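Side-chain contacts in cell wall surface anchor family protein (Streptococcus agalactiae serogroup V, PDB 3PF2), which forms the main shaft subunit of a group B streptococcal pilus, this chain being its C-terminal fragment of Ig-like domains with bound calcium: residues A[47-52]-A[130-135]; A[273-276]-A[280-283]. All blocks are in the same frame, centred on the assembly; numbering follows the deposited sequence. Where two conformers were deposited one is given.

Contact 1: residues A[47-52]-A[130-135]; sequences FEITDK and AFLEIP
Phe47 and Leu132 reach for each other from opposite directions between two strands of facing sheets, and methyl CD2 of Leu132 comes to 3.6 Å from CE2 of Phe47. The methyl lies obliquely to the ring, close to its outer end, with CZ of Phe47 at 4.0 Å from the same CD2. One step along, Ile49 and Ile134 meet tip to tip, their CD1 methyls 3.6 Å apart. Both isoleucines set CG1 opposite their own carbonyl carbon (chi1 -76° in Ile49, -52° in Ile134) and the chain then runs on extended, which brings each CD1 forward to the other. A looser touch, CD1 of Ile49 to CD2 of Leu132 at 4.5 Å, joins the two pairs. All four side chains are buried and no hydrogen bond crosses. In the next shell the Phe47 ring packs edge-to-face with Phe95, while Leu132 also rests on Ile37, Ile65 and Ile67, and Ile134 on Val62, Ile65 and Ile93. Backbone bonds from Phe47 and Ile49 to Phe95 and Ile93 fix strand 46-52 in its own sheet; strand 132-140 belongs to another. The short strand axes pass 11.7 Å apart at 36°, a separation spanned by side chains alone. Such face-to-face packing of two antiparallel sheets is the core of an Ig-like beta-sandwich, here probably the pilin's CNA A-type domain.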
ATOM      1  N   PHE A  47     -26.221   7.436  -3.124  1.00 15.36           N
ATOM      2  CA  PHE A  47     -25.286   6.665  -2.309  1.00 15.91           C
ATOM      3  C   PHE A  47     -24.019   6.598  -3.149  1.00 16.00           C
ATOM      4  O   PHE A  47     -23.837   5.695  -3.965  1.00 16.89           O
ATOM      5  CB  PHE A  47     -25.858   5.276  -2.005  1.00 16.28           C
ATOM      6  CG  PHE A  47     -25.174   4.569  -0.865  1.00 16.24           C
ATOM      7  CD1 PHE A  47     -25.759   4.533   0.395  1.00 16.90           C
ATOM      8  CD2 PHE A  47     -23.960   3.915  -1.065  1.00 17.77           C
ATOM      9  CE1 PHE A  47     -25.140   3.878   1.458  1.00 18.95           C
ATOM     10  CE2 PHE A  47     -23.331   3.256  -0.013  1.00 17.99           C
ATOM     11  CZ  PHE A  47     -23.925   3.235   1.250  1.00 19.55           C
ATOM     12  N   GLU A  48     -23.162   7.590  -2.954  1.00 16.00           N
ATOM     13  CA  GLU A  48     -21.989   7.789  -3.795  0.50 16.11           C
ATOM     14  C   GLU A  48     -20.740   7.858  -2.935  1.00 16.11           C
ATOM     15  O   GLU A  48     -20.678   8.638  -1.974  1.00 15.85           O
ATOM     16  CB  GLU A  48     -22.114   9.088  -4.595  0.50 16.48           C
ATOM     17  CG  GLU A  48     -23.183   9.084  -5.678  0.50 17.78           C
ATOM     18  CD  GLU A  48     -23.330  10.426  -6.370  0.50 19.88           C
ATOM     19  OE1 GLU A  48     -22.555  11.354  -6.052  0.50 21.42           O
ATOM     20  OE2 GLU A  48     -24.223  10.558  -7.240  0.50 19.60           O
ATOM     21  N   ILE A  49     -19.748   7.051  -3.298  1.00 15.47           N
ATOM     22  CA  ILE A  49     -18.490   7.000  -2.561  1.00 15.53           C
ATOM     23  C   ILE A  49     -17.382   7.632  -3.384  1.00 15.00           C
ATOM     24  O   ILE A  49     -17.238   7.330  -4.560  1.00 15.03           O
ATOM     25  CB  ILE A  49     -18.174   5.550  -2.146  1.00 15.58           C
ATOM     26  CG1 ILE A  49     -19.069   5.166  -0.955  1.00 16.68           C
ATOM     27  CG2 ILE A  49     -16.671   5.387  -1.796  1.00 15.96           C
ATOM     28  CD1 ILE A  49     -19.041   3.721  -0.550  1.00 17.30           C
ATOM     29  N   THR A  50     -16.617   8.528  -2.766  1.00 14.52           N
ATOM     30  CA  THR A  50     -15.481   9.172  -3.433  1.00 14.45           C
ATOM     31  C   THR A  50     -14.204   8.955  -2.609  1.00 14.72           C
ATOM     32  O   THR A  50     -14.176   9.242  -1.415  1.00 15.45           O
ATOM     33  CB  THR A  50     -15.711  10.679  -3.607  1.00 14.97           C
ATOM     34  OG1 THR A  50     -16.897  10.887  -4.396  1.00 14.58           O
ATOM     35  CG2 THR A  50     -14.521  11.333  -4.290  1.00 14.35           C
ATOM     36  N   ASP A  51     -13.163   8.452  -3.264  1.00 14.54           N
ATOM     37  CA  ASP A  51     -11.886   8.163  -2.611  1.00 14.25           C
ATOM     38  C   ASP A  51     -10.773   8.812  -3.419  1.00 14.46           C
ATOM     39  O   ASP A  51     -10.472   8.378  -4.545  1.00 13.99           O
ATOM     40  CB  ASP A  51     -11.705   6.643  -2.528  1.00 13.96           C
ATOM     41  CG  ASP A  51     -10.508   6.225  -1.687  1.00 12.18           C
ATOM     42  OD1 ASP A  51      -9.499   6.955  -1.660  1.00 11.38           O
ATOM     43  OD2 ASP A  51     -10.598   5.135  -1.082  1.00 11.58           O
ATOM     44  N   LYS A  52     -10.178   9.871  -2.860  1.00 14.44           N
ATOM     45  CA  LYS A  52      -9.050  10.541  -3.484  1.00 15.39           C
ATOM     46  C   LYS A  52      -7.777   9.848  -2.993  1.00 14.76           C
ATOM     47  O   LYS A  52      -7.396   9.985  -1.829  1.00 15.01           O
ATOM     48  CB  LYS A  52      -9.038  12.040  -3.158  1.00 16.44           C
ATOM     49  CG  LYS A  52      -7.899  12.796  -3.849  1.00 20.42           C
ATOM     50  CD  LYS A  52      -8.009  14.306  -3.669  1.00 25.77           C
ATOM     51  CE  LYS A  52      -6.657  14.993  -3.863  1.00 28.41           C
ATOM     52  NZ  LYS A  52      -5.931  14.582  -5.095  1.00 30.18           N
ATOM     53  N   ALA A 130     -23.893  -8.183   8.567  1.00 16.21           N
ATOM     54  CA  ALA A 130     -23.690  -7.725   7.190  1.00 15.56           C
ATOM     55  C   ALA A 130     -23.452  -6.233   7.075  1.00 15.33           C
ATOM     56  O   ALA A 130     -24.057  -5.435   7.804  1.00 15.58           O
ATOM     57  CB  ALA A 130     -24.890  -8.103   6.313  1.00 15.03           C
ATOM     58  N   PHE A 131     -22.592  -5.868   6.129  1.00 14.75           N
ATOM     59  CA  PHE A 131     -22.320  -4.470   5.800  1.00 14.26           C
ATOM     60  C   PHE A 131     -21.839  -4.387   4.351  1.00 14.22           C
ATOM     61  O   PHE A 131     -21.598  -5.422   3.716  1.00 14.83           O
ATOM     62  CB  PHE A 131     -21.290  -3.876   6.782  1.00 14.10           C
ATOM     63  CG  PHE A 131     -19.932  -4.510   6.696  1.00 14.27           C
ATOM     64  CD1 PHE A 131     -18.951  -3.954   5.865  1.00 14.73           C
ATOM     65  CD2 PHE A 131     -19.625  -5.654   7.447  1.00 15.22           C
ATOM     66  CE1 PHE A 131     -17.678  -4.550   5.760  1.00 14.02           C
ATOM     67  CE2 PHE A 131     -18.351  -6.241   7.343  1.00 14.46           C
ATOM     68  CZ  PHE A 131     -17.387  -5.669   6.502  1.00 13.82           C
ATOM     69  N   LEU A 132     -21.731  -3.169   3.819  1.00 13.70           N
ATOM     70  CA  LEU A 132     -21.251  -2.960   2.455  1.00 13.68           C
ATOM     71  C   LEU A 132     -19.728  -2.956   2.445  1.00 13.41           C
ATOM     72  O   LEU A 132     -19.089  -2.162   3.137  1.00 13.03           O
ATOM     73  CB  LEU A 132     -21.788  -1.660   1.850  1.00 13.50           C
ATOM     74  CG  LEU A 132     -21.291  -1.307   0.438  1.00 14.27           C
ATOM     75  CD1 LEU A 132     -21.875  -2.276  -0.587  1.00 12.72           C
ATOM     76  CD2 LEU A 132     -21.623   0.136   0.042  1.00 15.89           C
ATOM     77  N   GLU A 133     -19.166  -3.862   1.649  1.00 12.27           N
ATOM     78  CA  GLU A 133     -17.724  -4.059   1.569  1.00 12.35           C
ATOM     79  C   GLU A 133     -17.260  -3.859   0.137  1.00 12.05           C
ATOM     80  O   GLU A 133     -17.743  -4.527  -0.776  1.00 12.10           O
ATOM     81  CB  GLU A 133     -17.365  -5.455   2.077  1.00 11.78           C
ATOM     82  CG  GLU A 133     -15.921  -5.885   1.834  1.00 13.40           C
ATOM     83  CD  GLU A 133     -15.696  -7.358   2.147  1.00 14.14           C
ATOM     84  OE1 GLU A 133     -16.608  -8.052   2.664  1.00 14.44           O
ATOM     85  OE2 GLU A 133     -14.565  -7.830   1.892  1.00 16.98           O
ATOM     86  N   ILE A 134     -16.332  -2.927  -0.048  1.00 12.07           N
ATOM     87  CA  ILE A 134     -15.783  -2.609  -1.367  1.00 11.86           C
ATOM     88  C   ILE A 134     -14.269  -2.796  -1.358  1.00 12.61           C
ATOM     89  O   ILE A 134     -13.538  -1.940  -0.851  1.00 12.15           O
ATOM     90  CB  ILE A 134     -16.105  -1.155  -1.821  1.00 11.80           C
ATOM     91  CG1 ILE A 134     -17.606  -0.858  -1.722  1.00 13.34           C
ATOM     92  CG2 ILE A 134     -15.554  -0.891  -3.240  1.00 11.11           C
ATOM     93  CD1 ILE A 134     -17.941   0.580  -2.030  1.00 15.06           C
ATOM     94  N   PRO A 135     -13.787  -3.917  -1.915  1.00 13.13           N
ATOM     95  CA  PRO A 135     -12.337  -4.103  -2.022  1.00 13.53           C
ATOM     96  C   PRO A 135     -11.764  -3.313  -3.188  1.00 13.89           C
ATOM     97  O   PRO A 135     -12.319  -3.345  -4.293  1.00 15.24           O
ATOM     98  CB  PRO A 135     -12.176  -5.619  -2.252  1.00 13.79           C
ATOM     99  CG  PRO A 135     -13.540  -6.161  -2.525  1.00 14.82           C
ATOM    100  CD  PRO A 135     -14.538  -5.017  -2.541  1.00 12.92           C
TER

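Contact 2: residues A[273-276]-A[280-283]; sequences TKAP and VIPD
The carbonyl oxygen of Val280 is met by the methyl of Ala275, CB to O at 3.4 Å, a close van der Waals approach and the shortest contact between the two segments. The same methyl sits over the peptide link that follows, with Val280 C at 3.6 Å and Ile281 N at 3.9 Å from Ala275 CB. No hydrogen bond joins the segments, and the alanine, its methyl directed toward segment 280-283, rests against backbone more than side chain. The Ile281 side chain supplies the rest of the contact. Its extended second torsion (chi2 165°) carries CD1 along the opposing backbone, to 3.7 Å from Thr273 O. On the way CG1 passes Ala275 N at 4.0 Å and Ala275 CB at 4.2 Å, the one apolar side-chain pair of the contact. Both segments belong to the prealbumin-like domain, probably the CNA B-type Ig-like domain of this pilin, where the chain leaves strand 266-274 and turns back in a loop toward strand 286-290. The strand ends in a classic beta bulge: Thr273 and Lys274 both face Glu201, each bonded to it through the backbone, and Thr273 OG1 adds a weak hydrogen bond to Glu201 O. Beyond the bulge Pro276 is buried against Leu197 and Ala200. On the returning side Val280 turns its side chain away from Ala275, onto Asn317 and Arg319, and bonds Asn317 through its backbone, while Ile281 remains largely at the surface.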
ATOM      1  N   THR A 273      28.484 -10.975  -5.459  1.00 14.42           N
ATOM      2  CA  THR A 273      28.782 -11.857  -6.589  1.00 15.08           C
ATOM      3  C   THR A 273      29.978 -11.349  -7.394  1.00 15.53           C
ATOM      4  O   THR A 273      30.569 -12.092  -8.183  1.00 15.77           O
ATOM      5  CB  THR A 273      27.571 -11.995  -7.526  1.00 14.28           C
ATOM      6  OG1 THR A 273      27.204 -10.703  -8.032  1.00 15.49           O
ATOM      7  CG2 THR A 273      26.366 -12.608  -6.785  1.00 15.09           C
ATOM      8  N   LYS A 274      30.319 -10.075  -7.216  1.00 16.45           N
ATOM      9  CA  LYS A 274      31.502  -9.488  -7.853  1.00 16.72           C
ATOM     10  C   LYS A 274      32.114  -8.511  -6.874  1.00 16.79           C
ATOM     11  O   LYS A 274      31.397  -7.700  -6.296  1.00 16.80           O
ATOM     12  CB  LYS A 274      31.129  -8.764  -9.152  1.00 17.55           C
ATOM     13  CG  LYS A 274      32.338  -8.174  -9.906  1.00 17.36           C
ATOM     14  CD  LYS A 274      31.957  -7.585 -11.256  1.00 20.93           C
ATOM     15  CE  LYS A 274      31.510  -8.663 -12.260  1.00 24.43           C
ATOM     16  NZ  LYS A 274      31.534  -8.150 -13.671  1.00 25.47           N
ATOM     17  N   ALA A 275      33.429  -8.604  -6.680  1.00 16.62           N
ATOM     18  CA  ALA A 275      34.155  -7.688  -5.807  1.00 16.65           C
ATOM     19  C   ALA A 275      34.760  -6.558  -6.639  1.00 17.04           C
ATOM     20  O   ALA A 275      34.942  -6.719  -7.852  1.00 17.04           O
ATOM     21  CB  ALA A 275      35.243  -8.429  -5.029  1.00 16.98           C
ATOM     22  N   PRO A 276      35.068  -5.411  -6.002  1.00 17.56           N
ATOM     23  CA  PRO A 276      35.783  -4.353  -6.718  1.00 18.10           C
ATOM     24  C   PRO A 276      37.122  -4.880  -7.203  1.00 18.71           C
ATOM     25  O   PRO A 276      37.685  -5.790  -6.598  1.00 18.51           O
ATOM     26  CB  PRO A 276      36.015  -3.300  -5.634  1.00 17.64           C
ATOM     27  CG  PRO A 276      34.885  -3.525  -4.665  1.00 17.78           C
ATOM     28  CD  PRO A 276      34.765  -5.013  -4.612  1.00 17.46           C
ATOM     29  N   VAL A 280      38.584  -9.580  -3.007  1.00 16.50           N
ATOM     30  CA  VAL A 280      38.025 -10.932  -3.063  1.00 16.53           C
ATOM     31  C   VAL A 280      36.523 -10.944  -2.828  1.00 15.86           C
ATOM     32  O   VAL A 280      35.986 -10.081  -2.154  1.00 15.66           O
ATOM     33  CB  VAL A 280      38.725 -11.894  -2.086  1.00 16.73           C
ATOM     34  CG1 VAL A 280      40.221 -11.991  -2.419  1.00 17.32           C
ATOM     35  CG2 VAL A 280      38.508 -11.470  -0.639  1.00 18.33           C
ATOM     36  N   ILE A 281      35.858 -11.933  -3.406  1.00 15.29           N
ATOM     37  CA  ILE A 281      34.457 -12.176  -3.130  1.00 15.00           C
ATOM     38  C   ILE A 281      34.347 -12.857  -1.762  1.00 15.04           C
ATOM     39  O   ILE A 281      34.992 -13.883  -1.516  1.00 14.77           O
ATOM     40  CB  ILE A 281      33.853 -13.059  -4.228  1.00 14.58           C
ATOM     41  CG1 ILE A 281      33.975 -12.366  -5.593  1.00 15.93           C
ATOM     42  CG2 ILE A 281      32.409 -13.405  -3.904  1.00 15.22           C
ATOM     43  CD1 ILE A 281      33.731 -13.288  -6.752  1.00 13.81           C
ATOM     44  N   PRO A 282      33.530 -12.300  -0.850  1.00 15.36           N
ATOM     45  CA  PRO A 282      33.404 -12.946   0.462  1.00 15.32           C
ATOM     46  C   PRO A 282      32.618 -14.264   0.360  1.00 15.69           C
ATOM     47  O   PRO A 282      31.957 -14.513  -0.653  1.00 16.11           O
ATOM     48  CB  PRO A 282      32.639 -11.907   1.285  1.00 15.47           C
ATOM     49  CG  PRO A 282      31.821 -11.169   0.279  1.00 14.57           C
ATOM     50  CD  PRO A 282      32.600 -11.161  -1.007  1.00 15.13           C
ATOM     51  N   ASP A 283      32.697 -15.117   1.373  1.00 16.68           N
ATOM     52  CA  ASP A 283      31.885 -16.329   1.323  1.00 17.52           C
ATOM     53  C   ASP A 283      30.745 -16.351   2.333  1.00 17.57           C
ATOM     54  O   ASP A 283      30.206 -17.419   2.634  1.00 18.21           O
ATOM     55  CB  ASP A 283      32.738 -17.608   1.380  1.00 17.80           C
ATOM     56  CG  ASP A 283      33.367 -17.851   2.743  1.00 19.55           C
ATOM     57  OD1 ASP A 283      33.070 -17.111   3.712  1.00 20.99           O
ATOM     58  OD2 ASP A 283      34.169 -18.809   2.833  1.00 21.29           O
TER

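In the fold
Contact 1 and contact 2 follow one another along the chain and sit on opposite sides of its centre, in different domains of an elongated molecule; their centres are 53 Å apart and their nearest atoms about 39 Å. One is wholly buried and joins two sheets, the other lies at the surface, between the end of strand 266-274 and the loop that follows it. Only contact 1 is near a metal site: the side chain of Phe47 is about 8 Å from that of Asp159, a calcium ligand, and about 11 Å from a bound calcium ion. Glu45, another ligand of that ion, directly precedes strand 46-52. Contact 2 is far from both calcium sites, close to the C-terminal end of the chain.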